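PfkB (Polaromonas sp. JS666, PDB 4DU5) probably transfers phosphate from ATP to a sugar or related substrate, being a ribokinase-like carbohydrate kinase. Local coordinates at residues G33-L38 against R88-A93; A78-T83 against H103-A108; A215-P220 against A246-V251; D285-G290 against E303-G308. All coordinates share one frame; numbering follows the deposited sequence.

Contact 1: G33-L38 against R88-A93; sequences GEAMML and RYLLAA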
loop_
_atom_site.group_PDB
_atom_site.type_symbol
_atom_site.label_atom_id
_atom_site.label_comp_id
_atom_site.label_asym_id
_atom_site.label_seq_id
_atom_site.Cartn_x
_atom_site.Cartn_y
_atom_site.Cartn_z
ATOM N N GLY A 33 -20.083 1.072 1.934
ATOM C CA GLY A 33 -19.045 1.083 0.918
ATOM C C GLY A 33 -17.638 1.282 1.421
ATOM O O GLY A 33 -17.403 1.612 2.584
ATOM N N GLU A 34 -16.702 1.077 0.507
ATOM C CA GLU A 34 -15.306 1.120 0.847
ATOM C C GLU A 34 -14.733 2.441 0.448
ATOM O O GLU A 34 -14.817 2.827 -0.710
ATOM C CB GLU A 34 -14.578 0.013 0.123
ATOM C CG GLU A 34 -13.121 0.236 0.096
ATOM C CD GLU A 34 -12.310 -1.026 -0.119
ATOM O OE1 GLU A 34 -12.792 -1.960 -0.800
ATOM O OE2 GLU A 34 -11.167 -1.061 0.397
ATOM N N ALA A 35 -14.147 3.146 1.396
ATOM C CA ALA A 35 -13.285 4.252 1.021
ATOM C C ALA A 35 -11.867 3.739 0.930
ATOM O O ALA A 35 -11.513 2.780 1.581
ATOM C CB ALA A 35 -13.374 5.372 2.028
HETATM N N MSE A 36 -11.064 4.387 0.104
HETATM C CA MSE A 36 -9.635 4.139 0.031
HETATM C C MSE A 36 -8.925 5.471 0.041
HETATM O O MSE A 36 -9.532 6.495 -0.245
HETATM C CB MSE A 36 -9.284 3.414 -1.259
HETATM C CG MSE A 36 -9.967 2.097 -1.440
HETATM SE SE MSE A 36 -10.234 1.771 -3.340
HETATM C CE MSE A 36 -11.913 2.804 -3.621
HETATM N N MSE A 37 -7.639 5.446 0.385
HETATM C CA MSE A 37 -6.778 6.610 0.297
HETATM C C MSE A 37 -6.292 6.736 -1.145
HETATM O O MSE A 37 -5.896 5.755 -1.791
HETATM C CB MSE A 37 -5.605 6.520 1.277
HETATM C CG MSE A 37 -4.842 7.825 1.452
HETATM SE SE MSE A 37 -3.189 7.757 2.581
HETATM C CE MSE A 37 -2.082 6.581 1.447
ATOM N N LEU A 38 -6.372 7.965 -1.644
ATOM C CA LEU A 38 -5.987 8.296 -2.994
ATOM C C LEU A 38 -4.680 9.079 -3.032
ATOM O O LEU A 38 -4.605 10.209 -2.575
ATOM C CB LEU A 38 -7.121 9.075 -3.648
ATOM C CG LEU A 38 -6.948 9.584 -5.069
ATOM C CD1 LEU A 38 -6.092 8.674 -5.908
ATOM C CD2 LEU A 38 -8.309 9.668 -5.657
ATOM N N ARG A 88 -6.797 5.809 9.622
ATOM C CA ARG A 88 -7.105 6.896 10.553
ATOM C C ARG A 88 -7.333 8.190 9.786
ATOM O O ARG A 88 -8.153 9.014 10.197
ATOM C CB ARG A 88 -6.032 7.062 11.637
ATOM C CG ARG A 88 -6.026 5.951 12.712
ATOM C CD ARG A 88 -5.010 6.250 13.815
ATOM N NE ARG A 88 -3.804 5.409 13.777
ATOM C CZ ARG A 88 -2.597 5.789 13.335
ATOM N NH1 ARG A 88 -2.390 7.003 12.845
ATOM N NH2 ARG A 88 -1.583 4.938 13.374
ATOM N N TYR A 89 -6.626 8.360 8.669
ATOM C CA TYR A 89 -6.881 9.485 7.797
ATOM C C TYR A 89 -8.332 9.424 7.235
ATOM O O TYR A 89 -9.072 10.415 7.274
ATOM C CB TYR A 89 -5.828 9.559 6.689
ATOM C CG TYR A 89 -6.239 10.471 5.567
ATOM C CD1 TYR A 89 -6.117 11.862 5.683
ATOM C CD2 TYR A 89 -6.807 9.953 4.410
ATOM C CE1 TYR A 89 -6.547 12.712 4.651
ATOM C CE2 TYR A 89 -7.228 10.784 3.398
ATOM C CZ TYR A 89 -7.094 12.153 3.520
ATOM O OH TYR A 89 -7.506 12.934 2.488
ATOM N N LEU A 90 -8.738 8.264 6.746
ATOM C CA LEU A 90 -10.045 8.114 6.129
ATOM C C LEU A 90 -11.186 8.354 7.104
ATOM O O LEU A 90 -12.189 8.979 6.759
ATOM C CB LEU A 90 -10.170 6.745 5.471
ATOM C CG LEU A 90 -9.245 6.578 4.261
ATOM C CD1 LEU A 90 -9.378 5.187 3.684
ATOM C CD2 LEU A 90 -9.506 7.637 3.197
ATOM N N LEU A 91 -11.026 7.869 8.324
ATOM C CA LEU A 91 -12.012 8.064 9.348
ATOM C C LEU A 91 -12.138 9.554 9.674
ATOM O O LEU A 91 -13.234 10.085 9.761
ATOM C CB LEU A 91 -11.646 7.257 10.596
ATOM C CG LEU A 91 -12.707 7.335 11.702
ATOM C CD1 LEU A 91 -13.868 6.374 11.392
ATOM C CD2 LEU A 91 -12.120 7.086 13.074
ATOM N N ALA A 92 -11.010 10.224 9.839
ATOM C CA ALA A 92 -10.998 11.642 10.184
ATOM C C ALA A 92 -11.439 12.579 9.055
ATOM O O ALA A 92 -12.024 13.637 9.332
ATOM C CB ALA A 92 -9.621 12.057 10.705
ATOM N N ALA A 93 -11.150 12.240 7.796
ATOM C CA ALA A 93 -11.559 13.119 6.689
ATOM C C ALA A 93 -13.039 12.950 6.405
ATOM O O ALA A 93 -13.711 13.883 6.012
ATOM C CB ALA A 93 -10.740 12.878 5.447
#
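With CG placed opposite the backbone N (chi1 -167°), selenomethionine Met37 sets that carbon beside Tyr89 of helix 85-95, whose ring is turned by a similar first torsion, while the end of the Met37 chain runs on away from the helix. The two side chains cross at about a right angle. Met37 CG comes within 4.1 Å of Tyr89 CD2, and the selenium beyond it lies 5.3 Å from the Tyr89 ring centroid, well off the ring normal, a Met-aromatic contact of oblique geometry. Leu90 is turned differently: its CG stands opposite the carbonyl carbon (chi1 -67°), which drives the isopropyl end straight onto the backbone of the strand. There the methyls divide the work, CD2 lying 3.6 Å from Met36 O and CD1 3.7 Å from Met37 N; CD1 also meets Ala35 CB at 4.3 Å. No hydrogen bond spans the two segments, and dispersion between methyls, ring and peptide surface does the joining. The short axes of strand and helix run almost perpendicular (92°) with a closest approach of 8.6 Å, so one turn of helix meets the strand at Tyr89 and Leu90. Strand 36-41 is itself bonded on its flanks to strands 52-58 and 114-117 of the smaller sheet. Lys55 touches both Met37 and Tyr89, Leu81 of strand 75-81 packs on Leu90, and Phe116 of the second subunit reaches Met37.

Contact 2: A78-T83 against H103-A108; sequences ASRLGT and HVVCDA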
loop_
_atom_site.group_PDB
_atom_site.type_symbol
_atom_site.label_atom_id
_atom_site.label_comp_id
_atom_site.label_asym_id
_atom_site.label_seq_id
_atom_site.Cartn_x
_atom_site.Cartn_y
_atom_site.Cartn_z
ATOM N N ALA A 78 -21.303 3.391 6.634
ATOM C CA ALA A 78 -20.910 2.130 7.228
ATOM C C ALA A 78 -19.751 1.506 6.448
ATOM O O ALA A 78 -19.828 1.340 5.224
ATOM C CB ALA A 78 -22.076 1.199 7.253
ATOM N N SER A 79 -18.676 1.157 7.148
ATOM C CA SER A 79 -17.490 0.586 6.500
ATOM C C SER A 79 -16.513 -0.102 7.505
ATOM O O SER A 79 -16.731 -0.107 8.735
ATOM C CB SER A 79 -16.775 1.667 5.675
ATOM O OG SER A 79 -16.096 1.127 4.566
ATOM N N ARG A 80 -15.447 -0.699 6.972
ATOM C CA ARG A 80 -14.350 -1.187 7.794
ATOM C C ARG A 80 -13.129 -0.475 7.279
ATOM O O ARG A 80 -13.077 -0.135 6.101
ATOM C CB ARG A 80 -14.142 -2.704 7.619
ATOM C CG ARG A 80 -15.344 -3.617 7.907
ATOM C CD ARG A 80 -14.866 -5.061 7.992
ATOM N NE ARG A 80 -14.173 -5.234 9.263
ATOM C CZ ARG A 80 -14.759 -5.678 10.373
ATOM N NH1 ARG A 80 -16.025 -6.048 10.353
ATOM N NH2 ARG A 80 -14.080 -5.754 11.496
ATOM N N LEU A 81 -12.161 -0.263 8.166
ATOM C CA LEU A 81 -10.844 0.270 7.836
ATOM C C LEU A 81 -9.821 -0.359 8.775
ATOM O O LEU A 81 -10.166 -0.774 9.878
ATOM C CB LEU A 81 -10.815 1.774 8.110
ATOM C CG LEU A 81 -11.709 2.752 7.347
ATOM C CD1 LEU A 81 -11.707 4.084 8.065
ATOM C CD2 LEU A 81 -11.206 2.864 5.887
ATOM N N GLY A 82 -8.553 -0.390 8.378
ATOM C CA GLY A 82 -7.502 -0.686 9.321
ATOM C C GLY A 82 -7.348 0.449 10.327
ATOM O O GLY A 82 -7.991 1.512 10.212
ATOM N N THR A 83 -6.486 0.230 11.323
ATOM C CA THR A 83 -6.143 1.267 12.300
ATOM C C THR A 83 -4.751 1.772 11.988
ATOM O O THR A 83 -4.116 2.443 12.826
ATOM C CB THR A 83 -6.135 0.739 13.722
ATOM O OG1 THR A 83 -5.123 -0.266 13.823
ATOM C CG2 THR A 83 -7.506 0.166 14.107
ATOM N N HIS A 103 -20.419 3.719 12.651
ATOM C CA HIS A 103 -20.488 2.350 12.162
ATOM C C HIS A 103 -19.353 2.009 11.238
ATOM O O HIS A 103 -19.432 1.053 10.454
ATOM C CB HIS A 103 -21.852 2.036 11.561
ATOM C CG HIS A 103 -22.920 1.889 12.596
ATOM N ND1 HIS A 103 -23.571 0.697 12.828
ATOM C CD2 HIS A 103 -23.404 2.770 13.504
ATOM C CE1 HIS A 103 -24.422 0.852 13.829
ATOM N NE2 HIS A 103 -24.357 2.106 14.241
ATOM N N VAL A 104 -18.276 2.775 11.379
ATOM C CA VAL A 104 -17.042 2.392 10.768
ATOM C C VAL A 104 -16.229 1.612 11.788
ATOM O O VAL A 104 -15.708 2.168 12.755
ATOM C CB VAL A 104 -16.258 3.592 10.251
ATOM C CG1 VAL A 104 -15.028 3.120 9.500
ATOM C CG2 VAL A 104 -17.140 4.449 9.339
ATOM N N VAL A 105 -16.158 0.304 11.583
ATOM C CA VAL A 105 -15.299 -0.527 12.390
ATOM C C VAL A 105 -13.852 -0.297 11.950
ATOM O O VAL A 105 -13.493 -0.505 10.790
ATOM C CB VAL A 105 -15.642 -2.016 12.231
ATOM C CG1 VAL A 105 -14.712 -2.865 13.087
ATOM C CG2 VAL A 105 -17.110 -2.286 12.580
ATOM N N CYS A 106 -13.030 0.139 12.884
ATOM C CA CYS A 106 -11.621 0.158 12.676
ATOM C C CYS A 106 -11.019 -1.079 13.331
ATOM O O CYS A 106 -10.777 -1.102 14.533
ATOM C CB CYS A 106 -11.084 1.418 13.275
ATOM S SG CYS A 106 -11.987 2.811 12.630
ATOM N N ASP A 107 -10.790 -2.101 12.514
ATOM C CA ASP A 107 -10.289 -3.395 12.931
ATOM C C ASP A 107 -8.778 -3.527 12.768
ATOM O O ASP A 107 -8.301 -3.718 11.649
ATOM C CB ASP A 107 -10.954 -4.454 12.065
ATOM C CG ASP A 107 -10.527 -5.859 12.415
ATOM O OD1 ASP A 107 -9.449 -6.050 13.028
ATOM O OD2 ASP A 107 -11.284 -6.788 12.053
ATOM N N ALA A 108 -8.030 -3.494 13.871
ATOM C CA ALA A 108 -6.561 -3.587 13.806
ATOM C C ALA A 108 -5.933 -4.790 13.038
ATOM O O ALA A 108 -4.768 -4.730 12.676
ATOM C CB ALA A 108 -5.945 -3.441 15.191
#
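Arg80 and Val105 point the same way from neighbouring parallel strands, lying side by side, and the bend in the arginine chain (chi3 75°) brings its guanidinium above the valine: Val105 CG1 sits over one face, 3.4 Å from Arg80 NH2. The same nitrogen forms a salt bridge of 3.0 Å to Asp107 OD2. Its hydrogen bond is weak and bent, consistent with guanidinium and carboxylate planes turned 67° apart. Firmer ties fix the two groups from outside, since Arg80 NE bonds Gln110, Arg80 NH1 pairs with Asp144, and Asp107 OD1 accepts from the backbone N of Thr109. A leucine in place of Arg80 would probably leave the carboxylates of Asp107 and Asp144 without their cationic mate and Gln110 without its donor. On the other face of the sheet, Leu81 crosses Val104 at a slant, its CD1 3.7 Å from Val104 CG1. Past the strand ends, Thr83 turns its methyl CG2 to Cys106 CB at 3.9 Å. From Ser79 on the backbones keep a regular parallel register, with Val105 as the central residue: its N donates to Ser79 O (2.9 Å) and its O accepts from Leu81 N (3.0 Å), after which Asp107 N reaches Leu81 O (3.0 Å). The short strand axes diverge by only 12°. These strands belong to a beta-alpha-beta crossover in which 100-106 is the outermost strand of the large sheet; the connecting helix 85-95 lies against the Leu81 and Val104 face through Leu90 and Leu91, and the backbone of Thr31, on the adjacent strand 27-32, bonds Ala78.

Contact 3: A215-P220 against A246-V251; sequences ADWVLP and AKLVVV
This contact joins two adjacent parallel strands, 217-218 and 248-252, of the large sheet at the centre of the ribokinase-like alpha/beta fold. Trp217 pairs with Leu248, and Val218 with Val249. Two nearly straight hydrogen bonds carry the pairing: Val218 N to Leu248 O (3.0 Å, 167°) and Val250 N to Val218 O (3.1 Å, 166°). Upstream the register slips by one residue, Asp216 facing Ala246 while Trp217 faces Leu248. Asp216 O spans the slip by accepting from Lys247 N at 2.7 Å, in its carbonyl plane on a lone pair, and more weakly from Leu248 N. The Asp216 carboxylate is engaged elsewhere, with Arg181 and the backbone N of Val187. On the face holding Trp217 and Leu248, the leucine methyl CD2 lies over one face of the indole, 4.0 Å from Trp217 CG; His155 stacks with the same ring system, and helix 283-296 packs alongside. On the opposite face Val218 CG2 meets Ala246 CB at 3.8 Å, while helix 234-243 lies against Val249 and Val251. Pro220 N has no hydrogen to give to Val250 O, and backbone bonding resumes between Pro220 and Lys252; the proline ring crosses the side chains of Val249 and Val251 at about right angles. Replacing Pro220 by alanine removes CG and CD and would probably leave a gap beside both valines. The ring carbon Pro220 CD rests 3.7 Å from Val249 CG1 and 3.4 Å from Val250 O.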
loop_
_atom_site.group_PDB
_atom_site.type_symbol
_atom_site.label_atom_id
_atom_site.label_comp_id
_atom_site.label_asym_id
_atom_site.label_seq_id
_atom_site.Cartn_x
_atom_site.Cartn_y
_atom_site.Cartn_z
ATOM N N ALA A 215 -34.615 -1.481 -5.553
ATOM C CA ALA A 215 -34.566 -0.023 -5.418
ATOM C C ALA A 215 -35.888 0.627 -5.803
ATOM O O ALA A 215 -36.612 0.129 -6.662
ATOM C CB ALA A 215 -33.455 0.535 -6.258
ATOM N N ASP A 216 -36.181 1.758 -5.170
ATOM C CA ASP A 216 -37.261 2.637 -5.627
ATOM C C ASP A 216 -36.791 3.518 -6.781
ATOM O O ASP A 216 -37.520 3.718 -7.730
ATOM C CB ASP A 216 -37.797 3.502 -4.475
ATOM C CG ASP A 216 -38.108 2.683 -3.219
ATOM O OD1 ASP A 216 -38.812 1.660 -3.360
ATOM O OD2 ASP A 216 -37.651 3.047 -2.104
ATOM N N TRP A 217 -35.576 4.048 -6.681
ATOM C CA TRP A 217 -35.034 4.974 -7.698
ATOM C C TRP A 217 -33.763 4.429 -8.332
ATOM O O TRP A 217 -32.773 4.185 -7.652
ATOM C CB TRP A 217 -34.743 6.386 -7.140
ATOM C CG TRP A 217 -35.702 6.898 -6.111
ATOM C CD1 TRP A 217 -37.029 6.653 -6.046
ATOM C CD2 TRP A 217 -35.402 7.779 -5.030
ATOM N NE1 TRP A 217 -37.583 7.304 -4.972
ATOM C CE2 TRP A 217 -36.602 8.000 -4.328
ATOM C CE3 TRP A 217 -34.231 8.396 -4.577
ATOM C CZ2 TRP A 217 -36.679 8.814 -3.214
ATOM C CZ3 TRP A 217 -34.300 9.199 -3.438
ATOM C CH2 TRP A 217 -35.522 9.413 -2.782
ATOM N N VAL A 218 -33.782 4.258 -9.645
ATOM C CA VAL A 218 -32.626 3.733 -10.339
ATOM C C VAL A 218 -31.987 4.849 -11.145
ATOM O O VAL A 218 -32.682 5.575 -11.840
ATOM C CB VAL A 218 -33.019 2.500 -11.156
ATOM C CG1 VAL A 218 -31.794 1.808 -11.754
ATOM C CG2 VAL A 218 -33.738 1.523 -10.227
ATOM N N LEU A 219 -30.672 5.000 -11.025
ATOM C CA LEU A 219 -29.952 6.136 -11.602
ATOM C C LEU A 219 -28.924 5.806 -12.690
ATOM O O LEU A 219 -27.760 6.147 -12.555
ATOM C CB LEU A 219 -29.250 6.885 -10.479
ATOM C CG LEU A 219 -29.926 8.059 -9.816
ATOM C CD1 LEU A 219 -31.431 8.064 -9.914
ATOM C CD2 LEU A 219 -29.507 7.978 -8.406
ATOM N N PRO A 220 -29.341 5.161 -13.777
ATOM C CA PRO A 220 -28.335 4.737 -14.765
ATOM C C PRO A 220 -27.883 5.789 -15.752
ATOM O O PRO A 220 -28.618 6.728 -16.071
ATOM C CB PRO A 220 -29.058 3.658 -15.549
ATOM C CG PRO A 220 -30.504 4.076 -15.453
ATOM C CD PRO A 220 -30.674 4.623 -14.073
ATOM N N ALA A 246 -39.241 -0.386 -10.302
ATOM C CA ALA A 246 -38.745 0.884 -9.758
ATOM C C ALA A 246 -39.806 1.957 -9.878
ATOM O O ALA A 246 -40.551 1.979 -10.833
ATOM C CB ALA A 246 -37.494 1.321 -10.486
ATOM N N LYS A 247 -39.846 2.861 -8.915
ATOM C CA LYS A 247 -40.815 3.934 -8.899
ATOM C C LYS A 247 -40.351 5.097 -9.768
ATOM O O LYS A 247 -41.139 5.964 -10.160
ATOM C CB LYS A 247 -41.009 4.429 -7.472
ATOM C CG LYS A 247 -41.852 3.536 -6.586
ATOM C CD LYS A 247 -42.392 4.350 -5.416
ATOM C CE LYS A 247 -43.228 3.494 -4.470
ATOM N NZ LYS A 247 -43.820 4.347 -3.382
ATOM N N LEU A 248 -39.055 5.121 -10.036
ATOM C CA LEU A 248 -38.429 6.230 -10.709
ATOM C C LEU A 248 -37.191 5.704 -11.381
ATOM O O LEU A 248 -36.413 4.979 -10.769
ATOM C CB LEU A 248 -38.029 7.310 -9.690
ATOM C CG LEU A 248 -37.451 8.644 -10.176
ATOM C CD1 LEU A 248 -38.538 9.440 -10.885
ATOM C CD2 LEU A 248 -36.897 9.428 -9.036
ATOM N N VAL A 249 -37.024 6.038 -12.653
ATOM C CA VAL A 249 -35.729 5.924 -13.287
ATOM C C VAL A 249 -35.340 7.292 -13.835
ATOM O O VAL A 249 -36.149 7.981 -14.471
ATOM C CB VAL A 249 -35.725 4.901 -14.407
ATOM C CG1 VAL A 249 -34.291 4.675 -14.895
ATOM C CG2 VAL A 249 -36.356 3.589 -13.930
ATOM N N VAL A 250 -34.103 7.686 -13.551
ATOM C CA VAL A 250 -33.520 8.886 -14.096
ATOM C C VAL A 250 -32.301 8.400 -14.835
ATOM O O VAL A 250 -31.340 7.939 -14.201
ATOM C CB VAL A 250 -33.036 9.840 -13.011
ATOM C CG1 VAL A 250 -32.571 11.114 -13.642
ATOM C CG2 VAL A 250 -34.131 10.125 -12.003
ATOM N N VAL A 251 -32.340 8.505 -16.170
ATOM C CA VAL A 251 -31.243 8.059 -17.037
ATOM C C VAL A 251 -30.388 9.270 -17.370
ATOM O O VAL A 251 -30.911 10.246 -17.867
ATOM C CB VAL A 251 -31.780 7.444 -18.352
ATOM C CG1 VAL A 251 -30.646 7.020 -19.242
ATOM C CG2 VAL A 251 -32.733 6.278 -18.076
#

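Contact 4: D285-G290 against E303-G308; sequences DGFAVG and EAVKRG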
loop_
_atom_site.group_PDB
_atom_site.type_symbol
_atom_site.label_atom_id
_atom_site.label_comp_id
_atom_site.label_asym_id
_atom_site.label_seq_id
_atom_site.Cartn_x
_atom_site.Cartn_y
_atom_site.Cartn_z
ATOM N N ASP A 285 -21.427 10.863 -9.729
ATOM C CA ASP A 285 -21.520 11.084 -8.297
ATOM C C ASP A 285 -22.202 12.416 -7.979
ATOM O O ASP A 285 -23.010 12.497 -7.053
ATOM C CB ASP A 285 -20.142 10.978 -7.618
ATOM C CG ASP A 285 -19.488 9.567 -7.773
ATOM O OD1 ASP A 285 -20.189 8.494 -7.796
ATOM O OD2 ASP A 285 -18.231 9.559 -7.834
ATOM N N GLY A 286 -21.914 13.446 -8.756
ATOM C CA GLY A 286 -22.583 14.695 -8.543
ATOM C C GLY A 286 -24.043 14.524 -8.859
ATOM O O GLY A 286 -24.946 14.940 -8.096
ATOM N N PHE A 287 -24.288 13.884 -9.990
ATOM C CA PHE A 287 -25.639 13.691 -10.386
ATOM C C PHE A 287 -26.438 13.120 -9.221
ATOM O O PHE A 287 -27.367 13.770 -8.783
ATOM C CB PHE A 287 -25.771 12.879 -11.669
ATOM C CG PHE A 287 -27.128 12.956 -12.257
ATOM C CD1 PHE A 287 -27.472 14.015 -13.093
ATOM C CD2 PHE A 287 -28.093 12.005 -11.931
ATOM C CE1 PHE A 287 -28.743 14.111 -13.626
ATOM C CE2 PHE A 287 -29.388 12.083 -12.464
ATOM C CZ PHE A 287 -29.720 13.140 -13.306
ATOM N N ALA A 288 -26.054 11.974 -8.663
ATOM C CA ALA A 288 -26.882 11.345 -7.600
ATOM C C ALA A 288 -26.986 12.165 -6.339
ATOM O O ALA A 288 -28.039 12.143 -5.689
ATOM C CB ALA A 288 -26.442 9.930 -7.259
ATOM N N VAL A 289 -25.916 12.875 -5.975
ATOM C CA VAL A 289 -26.022 13.795 -4.829
ATOM C C VAL A 289 -27.101 14.843 -5.104
ATOM O O VAL A 289 -27.910 15.141 -4.260
ATOM C CB VAL A 289 -24.705 14.487 -4.496
ATOM C CG1 VAL A 289 -24.895 15.411 -3.309
ATOM C CG2 VAL A 289 -23.625 13.451 -4.146
ATOM N N GLY A 290 -27.133 15.353 -6.324
ATOM C CA GLY A 290 -28.187 16.282 -6.724
ATOM C C GLY A 290 -29.599 15.732 -6.648
ATOM O O GLY A 290 -30.482 16.360 -6.032
ATOM N N GLU A 303 -37.404 19.220 -10.861
ATOM C CA GLU A 303 -36.443 20.147 -10.257
ATOM C C GLU A 303 -35.265 19.379 -9.616
ATOM O O GLU A 303 -34.168 19.943 -9.446
ATOM C CB GLU A 303 -37.118 21.058 -9.230
ATOM C CG GLU A 303 -38.444 21.750 -9.692
ATOM C CD GLU A 303 -39.718 21.048 -9.141
ATOM O OE1 GLU A 303 -39.875 19.824 -9.369
ATOM O OE2 GLU A 303 -40.551 21.715 -8.459
ATOM N N ALA A 304 -35.489 18.101 -9.280
ATOM C CA ALA A 304 -34.472 17.277 -8.660
ATOM C C ALA A 304 -33.437 16.885 -9.695
ATOM O O ALA A 304 -32.192 16.960 -9.427
ATOM C CB ALA A 304 -35.062 16.052 -8.031
ATOM N N VAL A 305 -33.932 16.479 -10.869
ATOM C CA VAL A 305 -33.023 16.115 -11.962
ATOM C C VAL A 305 -32.164 17.298 -12.389
ATOM O O VAL A 305 -31.015 17.118 -12.768
ATOM C CB VAL A 305 -33.773 15.556 -13.165
ATOM C CG1 VAL A 305 -32.812 14.991 -14.165
ATOM C CG2 VAL A 305 -34.732 14.504 -12.707
ATOM N N LYS A 306 -32.706 18.511 -12.312
ATOM C CA LYS A 306 -31.891 19.641 -12.720
ATOM C C LYS A 306 -30.852 19.943 -11.662
ATOM O O LYS A 306 -29.702 20.248 -12.004
ATOM C CB LYS A 306 -32.689 20.883 -13.139
ATOM C CG LYS A 306 -33.242 21.723 -12.019
ATOM C CD LYS A 306 -32.968 23.192 -12.213
ATOM C CE LYS A 306 -33.261 23.629 -13.625
ATOM N NZ LYS A 306 -33.354 25.128 -13.638
ATOM N N ARG A 307 -31.226 19.802 -10.386
ATOM C CA ARG A 307 -30.181 19.881 -9.353
ATOM C C ARG A 307 -29.085 18.835 -9.645
ATOM O O ARG A 307 -27.910 19.187 -9.818
ATOM C CB ARG A 307 -30.706 19.740 -7.930
ATOM C CG ARG A 307 -29.577 19.929 -6.904
ATOM C CD ARG A 307 -29.977 19.583 -5.524
ATOM N NE ARG A 307 -31.027 20.464 -5.034
ATOM C CZ ARG A 307 -31.673 20.302 -3.877
ATOM N NH1 ARG A 307 -31.412 19.269 -3.089
ATOM N NH2 ARG A 307 -32.588 21.170 -3.502
ATOM N N GLY A 308 -29.486 17.567 -9.732
ATOM C CA GLY A 308 -28.593 16.503 -10.154
ATOM C C GLY A 308 -27.729 16.961 -11.300
ATOM O O GLY A 308 -26.482 16.879 -11.240
#
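Backbone against backbone is the principal interaction: Gly290 CA lies 3.5 Å from Gly308 CA, where the two helices meet with their short axes 7.4 Å apart at closest approach. A beta carbon on Gly290 would point toward the other helix, consistent with the close approach relying on the glycine. Phe287 CA lies 3.4 Å from Gly308 O in a CA-H...O contact; the reverse one, from Gly308 CA to Phe287 O, is strongly bent. Apolar packing is led by Phe287. With its CG opposite the backbone N (chi1 -166°), the ring swings toward the partner helix, and Gly308 CA lies over one face, displaced toward the rim. At the ring edge, close to its plane, Val305 CG1 meets Phe287 CZ at 3.7 Å. Both side chains continue onto Val250 of strand 248-252. The polar side chain is Arg307, whose aliphatic part runs by Gly290, with CD 3.3 Å from Gly290 O. Its charged end is held elsewhere, by a salt bridge to Asp297 and a hydrogen bond to Ser293, while Arg328 brings a like charge near. No hydrogen bond joins the two segments. At 147° between chain directions, the consecutive helices 283-296 and 301-316 form an antiparallel helical hairpin with glycines at the point of contact; its first helix carries Asp285, which closes the GAGD signature of pfkB-family kinases.

In the fold
Along the chain, contacts 1 and 2 interlock, their segments alternating, whereas contacts 3 and 4 follow in series. Contact 2 pairs the two strands of the unit 75-81, 85-95, 100-106, and contact 1 sets its helix against strand 36-41; their centres are 10 Å apart, and they touch where Leu90 packs on Leu81. Contacts 3 and 4, centred 13 Å apart, meet where Val250 packs on Phe287 and Val305. Contacts 2 and 3 belong to one large sheet but lie on opposite sides of the chain's centre, 31 Å between centres. The fold thus has one end linking the sheet to the smaller, subunit-contacting sheet and another backed by the late helices.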